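Local coordinates for protein 4-hydroxybutyrate coenzyme A transferase (Shewanella oneidensis, PDB 2OAS) that probably transfers coenzyme A between acyl thioesters and free carboxylic acids such as acetate and 4-hydroxybutyrate, at residues 114-119 with 138-143; 13-18 with 167-172; 119-124 with 163-168. All blocks are in the same frame, centred on the assembly; numbering follows the deposited sequence.

Contact 1. Residues 114-119 with 138-143; sequences AIIQVS and AACQVA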
ATOM      1  N   ALA A 114      -7.454  10.866  27.579  1.00 32.66           N
ATOM      2  CA  ALA A 114      -8.100  11.231  26.323  1.00 32.46           C
ATOM      3  C   ALA A 114      -9.107  12.350  26.540  1.00 32.29           C
ATOM      4  O   ALA A 114      -9.995  12.239  27.388  1.00 33.24           O
ATOM      5  CB  ALA A 114      -8.805  10.029  25.731  1.00 32.30           C
ATOM      6  N   ILE A 115      -8.968  13.426  25.776  1.00 29.98           N
ATOM      7  CA  ILE A 115      -9.890  14.540  25.877  1.00 28.95           C
ATOM      8  C   ILE A 115     -10.946  14.317  24.808  1.00 28.09           C
ATOM      9  O   ILE A 115     -10.625  14.192  23.621  1.00 26.46           O
ATOM     10  CB  ILE A 115      -9.211  15.893  25.574  1.00 30.81           C
ATOM     11  CG1 ILE A 115      -7.860  15.994  26.293  1.00 32.98           C
ATOM     12  CG2 ILE A 115     -10.146  17.020  25.982  1.00 29.97           C
ATOM     13  CD1 ILE A 115      -7.941  15.843  27.792  1.00 36.07           C
ATOM     14  N   ILE A 116     -12.210  14.275  25.209  1.00 26.86           N
ATOM     15  CA  ILE A 116     -13.244  14.037  24.223  1.00 26.18           C
ATOM     16  C   ILE A 116     -14.486  14.891  24.405  1.00 25.52           C
ATOM     17  O   ILE A 116     -14.700  15.475  25.456  1.00 26.07           O
ATOM     18  CB  ILE A 116     -13.651  12.551  24.226  1.00 25.44           C
ATOM     19  CG1 ILE A 116     -14.274  12.178  25.567  1.00 24.99           C
ATOM     20  CG2 ILE A 116     -12.434  11.688  24.026  1.00 22.92           C
ATOM     21  CD1 ILE A 116     -14.719  10.737  25.631  1.00 26.74           C
ATOM     22  N   GLN A 117     -15.294  14.964  23.356  1.00 26.51           N
ATOM     23  CA  GLN A 117     -16.534  15.724  23.376  1.00 26.62           C
ATOM     24  C   GLN A 117     -17.682  14.761  23.067  1.00 28.66           C
ATOM     25  O   GLN A 117     -17.704  14.154  21.990  1.00 28.69           O
ATOM     26  CB  GLN A 117     -16.506  16.808  22.315  1.00 26.28           C
ATOM     27  CG  GLN A 117     -17.692  17.741  22.412  1.00 28.02           C
ATOM     28  CD  GLN A 117     -17.631  18.871  21.430  1.00 28.18           C
ATOM     29  OE1 GLN A 117     -18.439  19.788  21.476  1.00 29.86           O
ATOM     30  NE2 GLN A 117     -16.657  18.816  20.529  1.00 30.02           N
ATOM     31  N   VAL A 118     -18.635  14.625  23.988  1.00 28.64           N
ATOM     32  CA  VAL A 118     -19.768  13.714  23.774  1.00 27.86           C
ATOM     33  C   VAL A 118     -21.142  14.326  23.973  1.00 27.94           C
ATOM     34  O   VAL A 118     -21.293  15.422  24.521  1.00 26.88           O
ATOM     35  CB  VAL A 118     -19.714  12.485  24.705  1.00 26.97           C
ATOM     36  CG1 VAL A 118     -18.426  11.696  24.502  1.00 27.67           C
ATOM     37  CG2 VAL A 118     -19.846  12.936  26.152  1.00 26.82           C
ATOM     38  N   SER A 119     -22.160  13.599  23.533  1.00 29.76           N
ATOM     39  CA  SER A 119     -23.530  14.056  23.706  1.00 29.70           C
ATOM     40  C   SER A 119     -23.885  13.724  25.139  1.00 28.77           C
ATOM     41  O   SER A 119     -23.280  12.850  25.743  1.00 28.74           O
ATOM     42  CB  SER A 119     -24.468  13.337  22.751  1.00 27.45           C
ATOM     43  OG  SER A 119     -24.265  11.944  22.829  1.00 31.92           O
ATOM     44  N   ALA A 138     -10.826   3.854  20.232  1.00 31.31           N
ATOM     45  CA  ALA A 138      -9.698   2.995  20.588  1.00 31.14           C
ATOM     46  C   ALA A 138      -8.841   3.671  21.660  1.00 31.10           C
ATOM     47  O   ALA A 138      -8.298   3.011  22.561  1.00 28.62           O
ATOM     48  CB  ALA A 138      -8.863   2.704  19.345  1.00 32.51           C
ATOM     49  N   ALA A 139      -8.732   4.998  21.563  1.00 31.48           N
ATOM     50  CA  ALA A 139      -7.957   5.784  22.528  1.00 30.96           C
ATOM     51  C   ALA A 139      -8.650   5.721  23.887  1.00 30.97           C
ATOM     52  O   ALA A 139      -8.003   5.587  24.923  1.00 28.81           O
ATOM     53  CB  ALA A 139      -7.846   7.227  22.054  1.00 30.13           C
ATOM     54  N   CYS A 140      -9.972   5.822  23.881  1.00 32.38           N
ATOM     55  CA  CYS A 140     -10.724   5.764  25.139  1.00 34.05           C
ATOM     56  C   CYS A 140     -10.611   4.389  25.783  1.00 34.37           C
ATOM     57  O   CYS A 140     -10.811   4.249  26.985  1.00 34.84           O
ATOM     58  CB  CYS A 140     -12.197   6.080  24.905  1.00 33.42           C
ATOM     59  SG  CYS A 140     -12.490   7.801  24.544  1.00 35.03           S
ATOM     60  N   GLN A 141     -10.282   3.384  24.978  1.00 35.23           N
ATOM     61  CA  GLN A 141     -10.159   2.026  25.479  1.00 36.28           C
ATOM     62  C   GLN A 141      -8.888   1.856  26.309  1.00 36.06           C
ATOM     63  O   GLN A 141      -8.908   1.279  27.394  1.00 35.32           O
ATOM     64  CB  GLN A 141     -10.145   1.023  24.311  1.00 39.46           C
ATOM     65  CG  GLN A 141     -11.287  -0.011  24.311  1.00 43.49           C
ATOM     66  CD  GLN A 141     -12.548   0.473  23.551  1.00 46.54           C
ATOM     67  OE1 GLN A 141     -12.851  -0.002  22.436  1.00 45.27           O
ATOM     68  NE2 GLN A 141     -13.277   1.428  24.154  1.00 46.78           N
ATOM     69  N   VAL A 142      -7.778   2.374  25.799  1.00 36.00           N
ATOM     70  CA  VAL A 142      -6.513   2.231  26.486  1.00 35.37           C
ATOM     71  C   VAL A 142      -6.129   3.424  27.358  1.00 36.88           C
ATOM     72  O   VAL A 142      -5.196   3.346  28.151  1.00 37.36           O
ATOM     73  CB  VAL A 142      -5.395   1.952  25.474  1.00 34.62           C
ATOM     74  CG1 VAL A 142      -5.744   0.724  24.659  1.00 35.17           C
ATOM     75  CG2 VAL A 142      -5.211   3.144  24.550  1.00 34.57           C
ATOM     76  N   ALA A 143      -6.848   4.528  27.228  1.00 36.50           N
ATOM     77  CA  ALA A 143      -6.512   5.698  28.010  1.00 37.32           C
ATOM     78  C   ALA A 143      -6.524   5.452  29.520  1.00 37.52           C
ATOM     79  O   ALA A 143      -7.435   4.812  30.049  1.00 38.71           O
ATOM     80  CB  ALA A 143      -7.455   6.825  27.669  1.00 37.91           C
TER
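Cys140 turns its sulfur toward Ile116, and the isoleucine receives it with two of its branches; this is the packing of a helix on its own sheet in a beta-alpha-beta crossover. Strand 113-118, helix 136-142 and the neighbouring parallel strand 145-150 form the unit, which belongs to the Rossmann-like alpha/beta sheet of the N-terminal part. In Ile116 CG1 stands between the backbone N and the carbonyl carbon (chi1 64°), and an extended second torsion carries CD1 out toward the helix. CG2 leaves on the N side. SG therefore meets both methyls almost evenly, Cys140 SG lying 3.8 Å from Ile116 CD1 and 3.9 Å from Ile116 CG2. A slender, weakly polar thiol suits this buried place, where it also touches Ile146 of the next strand; the beta-branched isoleucine suits a strand and offers a broad apolar surface.

Two positions earlier on the same strand, Ala114 points the same way, at the end of the helix. Here small size lets the backbones approach, the CA atoms of Ala114 and Ala143 lying 6.0 Å apart. Ala143 is where the chain leaves helical geometry, yet its N still bonds to Ala139 O at 2.8 Å. Its methyl, CB, rests against Ala114 twice, at 4.0 Å from the CB and 4.0 Å from the backbone N.

Contact 2. Residues 13-18 with 167-172; sequences VSLIRS and RFAAVY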
ATOM      1  N   VAL A  13      -9.751  20.004  33.178  1.00 38.38           N
ATOM      2  CA  VAL A  13      -8.410  19.839  32.663  1.00 38.96           C
ATOM      3  C   VAL A  13      -7.363  19.689  33.764  1.00 39.90           C
ATOM      4  O   VAL A  13      -6.304  19.112  33.545  1.00 41.24           O
ATOM      5  CB  VAL A  13      -8.048  21.016  31.777  1.00 37.86           C
ATOM      6  CG1 VAL A  13      -6.631  20.874  31.281  1.00 39.88           C
ATOM      7  CG2 VAL A  13      -8.987  21.068  30.612  1.00 38.62           C
ATOM      8  N   SER A  14      -7.671  20.201  34.951  1.00 40.17           N
ATOM      9  CA  SER A  14      -6.747  20.140  36.078  1.00 40.09           C
ATOM     10  C   SER A  14      -6.163  18.770  36.382  1.00 38.27           C
ATOM     11  O   SER A  14      -5.012  18.665  36.781  1.00 38.65           O
ATOM     12  CB  SER A  14      -7.425  20.683  37.328  1.00 41.13           C
ATOM     13  OG  SER A  14      -7.513  22.087  37.245  1.00 44.77           O
ATOM     14  N   LEU A  15      -6.963  17.723  36.206  1.00 38.31           N
ATOM     15  CA  LEU A  15      -6.493  16.366  36.475  1.00 36.52           C
ATOM     16  C   LEU A  15      -5.250  16.048  35.652  1.00 35.45           C
ATOM     17  O   LEU A  15      -4.412  15.264  36.071  1.00 34.67           O
ATOM     18  CB  LEU A  15      -7.597  15.347  36.185  1.00 35.80           C
ATOM     19  CG  LEU A  15      -8.775  15.269  37.165  1.00 36.83           C
ATOM     20  CD1 LEU A  15      -9.465  16.613  37.278  1.00 37.34           C
ATOM     21  CD2 LEU A  15      -9.767  14.204  36.684  1.00 36.51           C
ATOM     22  N   ILE A  16      -5.126  16.653  34.476  1.00 36.15           N
ATOM     23  CA  ILE A  16      -3.954  16.391  33.645  1.00 34.95           C
ATOM     24  C   ILE A  16      -2.720  16.813  34.423  1.00 35.57           C
ATOM     25  O   ILE A  16      -2.676  17.915  34.980  1.00 35.16           O
ATOM     26  CB  ILE A  16      -4.010  17.159  32.311  1.00 33.38           C
ATOM     27  CG1 ILE A  16      -5.240  16.707  31.507  1.00 33.85           C
ATOM     28  CG2 ILE A  16      -2.721  16.924  31.527  1.00 31.16           C
ATOM     29  CD1 ILE A  16      -5.399  17.359  30.147  1.00 33.12           C
ATOM     30  N   ARG A  17      -1.737  15.917  34.483  1.00 37.94           N
ATOM     31  CA  ARG A  17      -0.471  16.161  35.192  1.00 40.29           C
ATOM     32  C   ARG A  17       0.687  16.224  34.201  1.00 39.61           C
ATOM     33  O   ARG A  17       0.535  15.835  33.047  1.00 38.82           O
ATOM     34  CB  ARG A  17      -0.227  15.055  36.223  1.00 43.38           C
ATOM     35  CG  ARG A  17      -1.148  15.138  37.436  1.00 48.16           C
ATOM     36  CD  ARG A  17      -0.699  16.254  38.362  1.00 53.74           C
ATOM     37  NE  ARG A  17      -1.794  17.031  38.948  1.00 61.67           N
ATOM     38  CZ  ARG A  17      -1.620  18.012  39.835  1.00 65.49           C
ATOM     39  NH1 ARG A  17      -2.683  18.692  40.323  1.00 66.72           N
ATOM     40  NH2 ARG A  17      -0.385  18.303  40.228  1.00 66.79           N
ATOM     41  N   SER A  18       1.842  16.711  34.647  1.00 39.15           N
ATOM     42  CA  SER A  18       3.006  16.831  33.763  1.00 38.96           C
ATOM     43  C   SER A  18       3.566  15.529  33.197  1.00 39.06           C
ATOM     44  O   SER A  18       3.451  14.474  33.801  1.00 39.51           O
ATOM     45  CB  SER A  18       4.130  17.582  34.472  1.00 39.22           C
ATOM     46  OG  SER A  18       3.770  18.930  34.716  1.00 41.23           O
ATOM     47  N   ARG A 167     -17.034   5.758  32.673  1.00 37.58           N
ATOM     48  CA  ARG A 167     -15.691   5.518  32.158  1.00 37.48           C
ATOM     49  C   ARG A 167     -14.925   6.842  32.140  1.00 36.67           C
ATOM     50  O   ARG A 167     -13.786   6.906  31.680  1.00 37.82           O
ATOM     51  CB  ARG A 167     -15.760   4.949  30.735  1.00 38.66           C
ATOM     52  CG  ARG A 167     -16.260   3.508  30.659  1.00 43.25           C
ATOM     53  CD  ARG A 167     -15.148   2.581  30.208  1.00 44.99           C
ATOM     54  NE  ARG A 167     -14.789   2.842  28.817  1.00 51.43           N
ATOM     55  CZ  ARG A 167     -13.657   2.460  28.228  1.00 52.96           C
ATOM     56  NH1 ARG A 167     -12.735   1.785  28.907  1.00 54.66           N
ATOM     57  NH2 ARG A 167     -13.451   2.754  26.950  1.00 52.29           N
ATOM     58  N   PHE A 168     -15.561   7.890  32.654  1.00 34.64           N
ATOM     59  CA  PHE A 168     -14.976   9.235  32.680  1.00 32.02           C
ATOM     60  C   PHE A 168     -14.448   9.604  34.068  1.00 31.50           C
ATOM     61  O   PHE A 168     -15.093   9.332  35.081  1.00 32.68           O
ATOM     62  CB  PHE A 168     -16.039  10.274  32.252  1.00 28.17           C
ATOM     63  CG  PHE A 168     -16.646  10.027  30.884  1.00 25.31           C
ATOM     64  CD1 PHE A 168     -17.753  10.756  30.467  1.00 25.13           C
ATOM     65  CD2 PHE A 168     -16.102   9.096  30.009  1.00 26.03           C
ATOM     66  CE1 PHE A 168     -18.313  10.568  29.206  1.00 25.04           C
ATOM     67  CE2 PHE A 168     -16.656   8.900  28.735  1.00 26.64           C
ATOM     68  CZ  PHE A 168     -17.769   9.642  28.338  1.00 25.61           C
ATOM     69  N   ALA A 169     -13.282  10.233  34.122  1.00 31.44           N
ATOM     70  CA  ALA A 169     -12.712  10.633  35.414  1.00 31.61           C
ATOM     71  C   ALA A 169     -13.269  11.988  35.799  1.00 31.54           C
ATOM     72  O   ALA A 169     -13.437  12.304  36.979  1.00 32.38           O
ATOM     73  CB  ALA A 169     -11.199  10.715  35.322  1.00 31.08           C
ATOM     74  N   ALA A 170     -13.560  12.784  34.781  1.00 31.68           N
ATOM     75  CA  ALA A 170     -14.073  14.124  34.980  1.00 32.52           C
ATOM     76  C   ALA A 170     -15.035  14.436  33.864  1.00 32.51           C
ATOM     77  O   ALA A 170     -14.950  13.858  32.774  1.00 31.68           O
ATOM     78  CB  ALA A 170     -12.936  15.115  34.978  1.00 31.73           C
ATOM     79  N   VAL A 171     -15.935  15.378  34.139  1.00 33.44           N
ATOM     80  CA  VAL A 171     -16.950  15.793  33.182  1.00 33.56           C
ATOM     81  C   VAL A 171     -17.352  17.264  33.353  1.00 34.28           C
ATOM     82  O   VAL A 171     -17.635  17.709  34.460  1.00 35.10           O
ATOM     83  CB  VAL A 171     -18.197  14.880  33.337  1.00 33.86           C
ATOM     84  CG1 VAL A 171     -19.423  15.585  32.883  1.00 35.03           C
ATOM     85  CG2 VAL A 171     -18.013  13.611  32.525  1.00 33.90           C
ATOM     86  N   TYR A 172     -17.352  18.010  32.253  1.00 34.00           N
ATOM     87  CA  TYR A 172     -17.758  19.414  32.266  1.00 34.47           C
ATOM     88  C   TYR A 172     -18.821  19.587  31.190  1.00 35.26           C
ATOM     89  O   TYR A 172     -18.626  19.200  30.038  1.00 34.47           O
ATOM     90  CB  TYR A 172     -16.584  20.353  31.976  1.00 33.80           C
ATOM     91  CG  TYR A 172     -17.024  21.787  31.742  1.00 33.16           C
ATOM     92  CD1 TYR A 172     -17.668  22.519  32.754  1.00 34.29           C
ATOM     93  CD2 TYR A 172     -16.852  22.395  30.497  1.00 33.20           C
ATOM     94  CE1 TYR A 172     -18.136  23.819  32.528  1.00 32.44           C
ATOM     95  CE2 TYR A 172     -17.316  23.695  30.260  1.00 34.87           C
ATOM     96  CZ  TYR A 172     -17.958  24.395  31.277  1.00 35.18           C
ATOM     97  OH  TYR A 172     -18.444  25.651  31.018  1.00 36.25           O
TER
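Where Leu15 meets Ala169 and Ala170 no flat group takes part, although Phe168 precedes the alanine pair and Tyr172 follows it two residues on. Phe168 turns its ring from Leu15 to the other side of the sheet, where it touches Ile146 and Ala148; over one face, offset toward the rim, lie His164 O and Ile165 CA, each 3.8 Å above the plane. Tyr172 packs against Val33 of helix 32-41, and its OH is hydrogen-bonded to Gln174 OE1.

The contact itself is made by a single methyl. Leu15 has its CG beside the backbone N (chi1 -73°), and the second torsion sets CD2 anti to CA, making it the far-reaching end of the side chain. From there CD2 lies 3.7 Å from Ala170 CB and also touches the CB of Ala169, so one leucine branch spans two consecutive residues. This is peripheral packing of the parallel Rossmann-like sheet: strand 170-173 runs between strands 4-5 and 145-150, and the segment 13-18 belongs to the connection that leads from strand 4-5 through helix 9-13 to strand 21-24. Alanine suits both positions, since its short methyl lets the longer leucine come down onto the strand. The backbones stay well apart, with 8.0 Å between the CA atoms of Leu15 and Ala170.

Leu15 sits inside a type I beta turn from Val13 to Ile16, closed by Ile16 N bonding to Val13 O at 2.9 Å. Within that turn Val13 and Ile16 face other partners, Val13 on helix 32-41 and Ile16 on Ile147.

Contact 3. Residues 119-124 with 163-168; sequences SPPDKH and IHIDRF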
ATOM      1  N   SER A 119     -22.160  13.599  23.533  1.00 29.76           N
ATOM      2  CA  SER A 119     -23.530  14.056  23.706  1.00 29.70           C
ATOM      3  C   SER A 119     -23.885  13.724  25.139  1.00 28.77           C
ATOM      4  O   SER A 119     -23.280  12.850  25.743  1.00 28.74           O
ATOM      5  CB  SER A 119     -24.468  13.337  22.751  1.00 27.45           C
ATOM      6  OG  SER A 119     -24.265  11.944  22.829  1.00 31.92           O
ATOM      7  N   PRO A 120     -24.851  14.440  25.712  1.00 29.19           N
ATOM      8  CA  PRO A 120     -25.229  14.160  27.092  1.00 30.34           C
ATOM      9  C   PRO A 120     -25.655  12.713  27.300  1.00 30.90           C
ATOM     10  O   PRO A 120     -26.168  12.061  26.396  1.00 29.11           O
ATOM     11  CB  PRO A 120     -26.359  15.153  27.344  1.00 31.10           C
ATOM     12  CG  PRO A 120     -26.974  15.300  25.997  1.00 31.20           C
ATOM     13  CD  PRO A 120     -25.766  15.425  25.111  1.00 29.44           C
ATOM     14  N   PRO A 121     -25.421  12.186  28.497  1.00 32.12           N
ATOM     15  CA  PRO A 121     -25.798  10.806  28.798  1.00 33.96           C
ATOM     16  C   PRO A 121     -27.306  10.608  28.743  1.00 34.84           C
ATOM     17  O   PRO A 121     -28.066  11.524  29.059  1.00 34.35           O
ATOM     18  CB  PRO A 121     -25.253  10.614  30.208  1.00 34.38           C
ATOM     19  CG  PRO A 121     -25.396  11.999  30.800  1.00 33.93           C
ATOM     20  CD  PRO A 121     -24.830  12.840  29.679  1.00 33.08           C
ATOM     21  N   ASP A 122     -27.733   9.418  28.335  1.00 36.68           N
ATOM     22  CA  ASP A 122     -29.169   9.093  28.271  1.00 37.38           C
ATOM     23  C   ASP A 122     -29.619   8.381  29.529  1.00 37.49           C
ATOM     24  O   ASP A 122     -28.841   8.213  30.472  1.00 36.45           O
ATOM     25  CB  ASP A 122     -29.481   8.207  27.068  1.00 36.89           C
ATOM     26  CG  ASP A 122     -28.650   6.936  27.039  1.00 38.16           C
ATOM     27  OD1 ASP A 122     -28.258   6.446  28.120  1.00 38.98           O
ATOM     28  OD2 ASP A 122     -28.397   6.418  25.931  1.00 37.56           O
ATOM     29  N   LYS A 123     -30.877   7.954  29.540  1.00 40.16           N
ATOM     30  CA  LYS A 123     -31.441   7.252  30.703  1.00 41.17           C
ATOM     31  C   LYS A 123     -30.547   6.106  31.182  1.00 41.41           C
ATOM     32  O   LYS A 123     -30.568   5.756  32.356  1.00 41.42           O
ATOM     33  CB  LYS A 123     -32.841   6.731  30.363  1.00 42.87           C
ATOM     34  CG  LYS A 123     -32.909   6.030  29.026  1.00 46.07           C
ATOM     35  CD  LYS A 123     -34.343   5.706  28.602  1.00 46.62           C
ATOM     36  CE  LYS A 123     -34.973   4.652  29.487  1.00 47.76           C
ATOM     37  NZ  LYS A 123     -36.288   4.245  28.927  1.00 49.18           N
ATOM     38  N   HIS A 124     -29.755   5.545  30.266  1.00 41.20           N
ATOM     39  CA  HIS A 124     -28.838   4.437  30.575  1.00 40.60           C
ATOM     40  C   HIS A 124     -27.421   4.927  30.863  1.00 40.60           C
ATOM     41  O   HIS A 124     -26.503   4.121  31.045  1.00 39.32           O
ATOM     42  CB  HIS A 124     -28.765   3.458  29.405  1.00 39.19           C
ATOM     43  CG  HIS A 124     -30.103   3.007  28.913  1.00 39.48           C
ATOM     44  ND1 HIS A 124     -30.984   2.298  29.701  1.00 38.19           N
ATOM     45  CD2 HIS A 124     -30.730   3.208  27.731  1.00 38.70           C
ATOM     46  CE1 HIS A 124     -32.100   2.088  29.027  1.00 38.57           C
ATOM     47  NE2 HIS A 124     -31.972   2.628  27.829  1.00 37.53           N
ATOM     48  N   ILE A 163     -20.411   5.252  24.619  1.00 33.93           N
ATOM     49  CA  ILE A 163     -19.530   5.029  25.766  1.00 32.98           C
ATOM     50  C   ILE A 163     -20.263   5.452  27.044  1.00 32.60           C
ATOM     51  O   ILE A 163     -21.024   6.429  27.056  1.00 31.47           O
ATOM     52  CB  ILE A 163     -18.188   5.832  25.585  1.00 34.74           C
ATOM     53  CG1 ILE A 163     -17.335   5.791  26.861  1.00 35.47           C
ATOM     54  CG2 ILE A 163     -18.494   7.282  25.255  1.00 33.72           C
ATOM     55  CD1 ILE A 163     -16.889   4.422  27.286  1.00 37.96           C
ATOM     56  N   HIS A 164     -20.041   4.711  28.122  1.00 34.04           N
ATOM     57  CA  HIS A 164     -20.723   4.999  29.380  1.00 35.22           C
ATOM     58  C   HIS A 164     -20.017   6.073  30.190  1.00 34.53           C
ATOM     59  O   HIS A 164     -18.800   6.093  30.264  1.00 34.23           O
ATOM     60  CB  HIS A 164     -20.870   3.713  30.198  1.00 35.62           C
ATOM     61  CG  HIS A 164     -21.937   3.798  31.245  1.00 36.25           C
ATOM     62  ND1 HIS A 164     -21.707   4.308  32.504  1.00 36.64           N
ATOM     63  CD2 HIS A 164     -23.250   3.492  31.198  1.00 35.97           C
ATOM     64  CE1 HIS A 164     -22.833   4.310  33.187  1.00 36.46           C
ATOM     65  NE2 HIS A 164     -23.784   3.820  32.418  1.00 37.24           N
ATOM     66  N   ILE A 165     -20.796   6.954  30.803  1.00 34.80           N
ATOM     67  CA  ILE A 165     -20.237   8.063  31.563  1.00 34.47           C
ATOM     68  C   ILE A 165     -19.404   7.652  32.780  1.00 35.60           C
ATOM     69  O   ILE A 165     -18.652   8.460  33.298  1.00 35.53           O
ATOM     70  CB  ILE A 165     -21.343   9.042  32.004  1.00 33.71           C
ATOM     71  CG1 ILE A 165     -20.718  10.354  32.470  1.00 31.29           C
ATOM     72  CG2 ILE A 165     -22.180   8.424  33.126  1.00 30.52           C
ATOM     73  CD1 ILE A 165     -21.723  11.364  32.934  1.00 32.18           C
ATOM     74  N   ASP A 166     -19.532   6.416  33.254  1.00 36.46           N
ATOM     75  CA  ASP A 166     -18.719   6.015  34.398  1.00 36.65           C
ATOM     76  C   ASP A 166     -17.297   5.712  33.971  1.00 37.41           C
ATOM     77  O   ASP A 166     -16.451   5.426  34.804  1.00 39.63           O
ATOM     78  CB  ASP A 166     -19.293   4.796  35.108  1.00 37.15           C
ATOM     79  CG  ASP A 166     -20.490   5.139  35.961  1.00 38.75           C
ATOM     80  OD1 ASP A 166     -20.634   6.331  36.336  1.00 38.30           O
ATOM     81  OD2 ASP A 166     -21.278   4.214  36.263  1.00 40.12           O
ATOM     82  N   ARG A 167     -17.034   5.758  32.673  1.00 37.58           N
ATOM     83  CA  ARG A 167     -15.691   5.518  32.158  1.00 37.48           C
ATOM     84  C   ARG A 167     -14.925   6.842  32.140  1.00 36.67           C
ATOM     85  O   ARG A 167     -13.786   6.906  31.680  1.00 37.82           O
ATOM     86  CB  ARG A 167     -15.760   4.949  30.735  1.00 38.66           C
ATOM     87  CG  ARG A 167     -16.260   3.508  30.659  1.00 43.25           C
ATOM     88  CD  ARG A 167     -15.148   2.581  30.208  1.00 44.99           C
ATOM     89  NE  ARG A 167     -14.789   2.842  28.817  1.00 51.43           N
ATOM     90  CZ  ARG A 167     -13.657   2.460  28.228  1.00 52.96           C
ATOM     91  NH1 ARG A 167     -12.735   1.785  28.907  1.00 54.66           N
ATOM     92  NH2 ARG A 167     -13.451   2.754  26.950  1.00 52.29           N
ATOM     93  N   PHE A 168     -15.561   7.890  32.654  1.00 34.64           N
ATOM     94  CA  PHE A 168     -14.976   9.235  32.680  1.00 32.02           C
ATOM     95  C   PHE A 168     -14.448   9.604  34.068  1.00 31.50           C
ATOM     96  O   PHE A 168     -15.093   9.332  35.081  1.00 32.68           O
ATOM     97  CB  PHE A 168     -16.039  10.274  32.252  1.00 28.17           C
ATOM     98  CG  PHE A 168     -16.646  10.027  30.884  1.00 25.31           C
ATOM     99  CD1 PHE A 168     -17.753  10.756  30.467  1.00 25.13           C
ATOM    100  CD2 PHE A 168     -16.102   9.096  30.009  1.00 26.03           C
ATOM    101  CE1 PHE A 168     -18.313  10.568  29.206  1.00 25.04           C
ATOM    102  CE2 PHE A 168     -16.656   8.900  28.735  1.00 26.64           C
ATOM    103  CZ  PHE A 168     -17.769   9.642  28.338  1.00 25.61           C
TER
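His164 reaches toward His124 O with its imidazole. From CB the chain turns so that CG lies anti to the backbone N (chi1 -160°), which swings the ring toward the loop 119-124. ND1, on the side turned away from the loop, accepts the backbone N-H of Asp166, with 3.1 Å between His164 ND1 and Asp166 N; that bond is fairly straight (164°), though its donor sits 24° out of the ring plane, and it limits the rotation of the ring. On the loop side of the ring CD2 lies 3.3 Å from His124 O, and at the tip NE2 comes to 3.1 Å from the same oxygen, which stands at the ring edge near its plane. Histidine suits this surface position because its two nitrogens can face polar atoms on different sides.

Beside it the contact is apolar: the extended Ile165 brings CD1 to 4.3 Å from CG of Pro121, whose rigid ring stiffens the loop. Asp122 holds the loop further on, through a salt bridge to Arg156 and a hydrogen bond to Met126 N. The whole is the end of a small two-stranded antiparallel sheet, strands 126-128 and 162-164, with a 3-10 turn following the second strand.

All three contacts lie in the N-terminal alpha/beta part, away from the annotated coenzyme A sites. The centres of contact 1 and contact 2 are about 11 Å apart, those of contact 1 and contact 3 about 12 Å, and those of contact 2 and contact 3 about 16 Å. Contacts 1 and 2 both reach the eight-stranded parallel sheet, from opposite faces: helix 136-142 covers one, while Ile16 reaches Ile115 on the other. Contact 3 shares Ser119 with contact 1 and Arg167 and Phe168 with contact 2. Along the chain, 13-18 comes first, followed by 114-119, 119-124, 138-143 and the overlapping 163-168 and 167-172. Phe168, touching Ile116 and Val118, thus ties the small antiparallel sheet to the main one.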